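Local coordinates for protein NH(3)-dependent NAD(+) synthetase (Francisella tularensis subsp. holarctica LVS, PDB 3FIU) that belongs to the NAD synthase family of the HUP clan and binds AMP, pyrophosphate and magnesium, at residues 13-24 / 47-55. Residues are numbered along the deposited sequence; the frame is centred on the assembly and turned at random.
Sequences SQKLVNWLSDSC and SLAVKTGLP
Leu-48 is a knob in the hole formed by Ser-13, Leu-16, Val-17 and Leu-20. Its CG stands anti to its own carbonyl carbon (chi1 -63°), and the two methyls part: CD1 meets Leu-16 CD2 at 3.8 Å, while CD2 lies against Ser-13 OG and Val-17 CG2. Leu-20 crosses it at about a right angle, CD1 reaching Leu-48 CB at 3.9 Å. Val-17 sets both methyls against Lys-51, CG2 on its CB at 3.7 Å and CG1 over the peptide to Thr-52; the lysine chain then leads away. With chi1 at 69°, Thr-52 divides its branches: CG2 faces helix 9-25, 3.5 Å from Val-17 O, and OG1 turns back to donate to Ala-49 O (2.7 Å) while accepting from Leu-54 N (3.0 Å). The second bond makes an ST turn through positive-phi Gly-53; the two together hold the rotation of Thr-52. Leu-54 CD1 packs on Ser-21 and, at 4.0 Å, on Cys-24 SG. Phe-32 of strand 31-35 lies under both segments. No hydrogen bond joins them; segments 13-24 and 47-51 cross at -66°, in a HUP-type alpha/beta fold where helix 40-51 forms the beta-alpha-beta crossover between parallel strands 31-35 and 56-60.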
# COMPACT_ATOMS: atom_id res chain seq x y z
N SER A 13 3.83 27.46 -6.02
CA SER A 13 2.70 26.94 -6.73
C SER A 13 3.03 26.62 -8.19
O SER A 13 2.74 25.52 -8.67
CB SER A 13 1.53 27.92 -6.65
OG SER A 13 0.36 27.32 -7.15
N GLN A 14 3.67 27.55 -8.90
CA GLN A 14 3.99 27.33 -10.30
C GLN A 14 5.02 26.22 -10.48
O GLN A 14 4.92 25.44 -11.43
CB GLN A 14 4.48 28.62 -10.99
CG GLN A 14 4.60 28.48 -12.50
CD GLN A 14 3.29 28.02 -13.14
OE1 GLN A 14 2.26 28.68 -13.00
NE2 GLN A 14 3.32 26.86 -13.81
N LYS A 15 5.98 26.14 -9.56
CA LYS A 15 6.98 25.07 -9.62
C LYS A 15 6.33 23.71 -9.45
O LYS A 15 6.62 22.78 -10.19
CB LYS A 15 8.07 25.28 -8.59
CG LYS A 15 9.16 26.24 -9.06
CD LYS A 15 9.98 26.77 -7.90
CE LYS A 15 10.97 27.83 -8.40
NZ LYS A 15 11.06 29.03 -7.53
N LEU A 16 5.41 23.61 -8.49
CA LEU A 16 4.70 22.37 -8.21
C LEU A 16 3.83 21.94 -9.39
O LEU A 16 3.81 20.76 -9.77
CB LEU A 16 3.87 22.58 -6.95
CG LEU A 16 3.89 21.49 -5.89
CD1 LEU A 16 5.22 20.71 -5.87
CD2 LEU A 16 3.56 22.12 -4.55
N VAL A 17 3.12 22.91 -9.99
CA VAL A 17 2.28 22.65 -11.16
C VAL A 17 3.12 22.12 -12.34
O VAL A 17 2.73 21.16 -13.02
CB VAL A 17 1.46 23.92 -11.58
CG1 VAL A 17 0.74 23.69 -12.89
CG2 VAL A 17 0.42 24.30 -10.49
N ASN A 18 4.26 22.76 -12.58
CA ASN A 18 5.17 22.33 -13.65
C ASN A 18 5.68 20.91 -13.39
O ASN A 18 5.65 20.05 -14.28
CB ASN A 18 6.36 23.28 -13.76
CG ASN A 18 5.99 24.65 -14.33
OD1 ASN A 18 5.00 24.80 -15.05
ND2 ASN A 18 6.79 25.66 -14.01
N TRP A 19 6.09 20.67 -12.14
CA TRP A 19 6.56 19.35 -11.70
C TRP A 19 5.47 18.27 -11.80
O TRP A 19 5.72 17.17 -12.31
CB TRP A 19 7.14 19.46 -10.30
CG TRP A 19 7.61 18.14 -9.71
CD1 TRP A 19 8.79 17.51 -9.96
CD2 TRP A 19 6.89 17.31 -8.78
NE1 TRP A 19 8.87 16.34 -9.23
CE2 TRP A 19 7.72 16.19 -8.51
CE3 TRP A 19 5.65 17.42 -8.15
CZ2 TRP A 19 7.33 15.18 -7.63
CZ3 TRP A 19 5.25 16.41 -7.28
CH2 TRP A 19 6.10 15.31 -7.02
N LEU A 20 4.27 18.58 -11.34
CA LEU A 20 3.17 17.64 -11.49
C LEU A 20 2.94 17.30 -12.96
O LEU A 20 2.82 16.12 -13.31
CB LEU A 20 1.88 18.18 -10.86
CG LEU A 20 1.77 18.08 -9.34
CD1 LEU A 20 0.58 18.90 -8.87
CD2 LEU A 20 1.70 16.63 -8.83
N SER A 21 2.91 18.34 -13.80
CA SER A 21 2.69 18.14 -15.23
C SER A 21 3.76 17.25 -15.86
O SER A 21 3.43 16.25 -16.48
CB SER A 21 2.59 19.47 -15.98
OG SER A 21 2.22 19.18 -17.31
N ASP A 22 5.03 17.61 -15.66
CA ASP A 22 6.16 16.87 -16.21
C ASP A 22 6.19 15.45 -15.66
O ASP A 22 6.38 14.50 -16.41
CB ASP A 22 7.50 17.55 -15.87
CG ASP A 22 7.72 18.89 -16.61
OD1 ASP A 22 8.68 19.60 -16.24
OD2 ASP A 22 6.96 19.23 -17.56
N SER A 23 6.01 15.31 -14.35
CA SER A 23 6.00 14.00 -13.71
C SER A 23 4.94 13.09 -14.31
O SER A 23 5.20 11.93 -14.58
CB SER A 23 5.83 14.14 -12.19
OG SER A 23 6.99 14.74 -11.62
N CYS A 24 3.75 13.64 -14.55
CA CYS A 24 2.62 12.87 -15.08
C CYS A 24 2.83 12.49 -16.55
O CYS A 24 2.69 11.31 -16.91
CB CYS A 24 1.32 13.66 -14.90
SG CYS A 24 -0.15 12.84 -15.47
N SER A 47 -6.41 21.45 -6.39
CA SER A 47 -6.25 22.74 -7.06
C SER A 47 -4.97 22.83 -7.92
O SER A 47 -5.01 23.32 -9.05
CB SER A 47 -6.27 23.87 -6.03
OG SER A 47 -7.49 23.86 -5.29
N LEU A 48 -3.86 22.36 -7.37
CA LEU A 48 -2.61 22.30 -8.14
C LEU A 48 -2.74 21.40 -9.37
O LEU A 48 -2.31 21.77 -10.48
CB LEU A 48 -1.45 21.84 -7.25
CG LEU A 48 -1.07 22.75 -6.07
CD1 LEU A 48 -0.15 22.00 -5.10
CD2 LEU A 48 -0.40 24.03 -6.54
N ALA A 49 -3.33 20.21 -9.17
CA ALA A 49 -3.50 19.26 -10.27
C ALA A 49 -4.28 19.93 -11.38
O ALA A 49 -3.89 19.88 -12.56
CB ALA A 49 -4.22 18.02 -9.81
N VAL A 50 -5.39 20.57 -11.01
CA VAL A 50 -6.26 21.23 -11.98
C VAL A 50 -5.49 22.27 -12.81
O VAL A 50 -5.72 22.40 -14.01
CB VAL A 50 -7.50 21.86 -11.33
CG1 VAL A 50 -8.24 22.70 -12.35
CG2 VAL A 50 -8.40 20.74 -10.81
N LYS A 51 -4.57 22.99 -12.16
CA LYS A 51 -3.78 24.03 -12.84
C LYS A 51 -2.82 23.51 -13.91
O LYS A 51 -2.40 24.28 -14.78
CB LYS A 51 -2.99 24.85 -11.82
CG LYS A 51 -3.87 25.81 -11.01
CD LYS A 51 -3.17 27.12 -10.77
CE LYS A 51 -4.12 28.12 -10.16
NZ LYS A 51 -5.15 28.57 -11.13
N THR A 52 -2.47 22.23 -13.87
CA THR A 52 -1.64 21.63 -14.93
C THR A 52 -2.37 21.59 -16.27
O THR A 52 -1.74 21.40 -17.31
CB THR A 52 -1.24 20.15 -14.63
OG1 THR A 52 -2.40 19.32 -14.70
CG2 THR A 52 -0.53 20.00 -13.28
N GLY A 53 -3.70 21.71 -16.24
CA GLY A 53 -4.54 21.52 -17.42
C GLY A 53 -4.72 20.07 -17.86
O GLY A 53 -5.37 19.81 -18.87
N LEU A 54 -4.15 19.12 -17.11
CA LEU A 54 -4.36 17.70 -17.39
C LEU A 54 -5.64 17.20 -16.72
O LEU A 54 -6.02 17.73 -15.69
CB LEU A 54 -3.16 16.87 -16.94
CG LEU A 54 -1.79 17.19 -17.57
CD1 LEU A 54 -0.67 16.61 -16.72
CD2 LEU A 54 -1.74 16.65 -18.99
N PRO A 55 -6.32 16.19 -17.33
CA PRO A 55 -7.53 15.60 -16.75
C PRO A 55 -7.33 15.29 -15.27
O PRO A 55 -6.32 14.70 -14.90
CB PRO A 55 -7.71 14.31 -17.55
CG PRO A 55 -7.16 14.65 -18.92
CD PRO A 55 -5.98 15.60 -18.64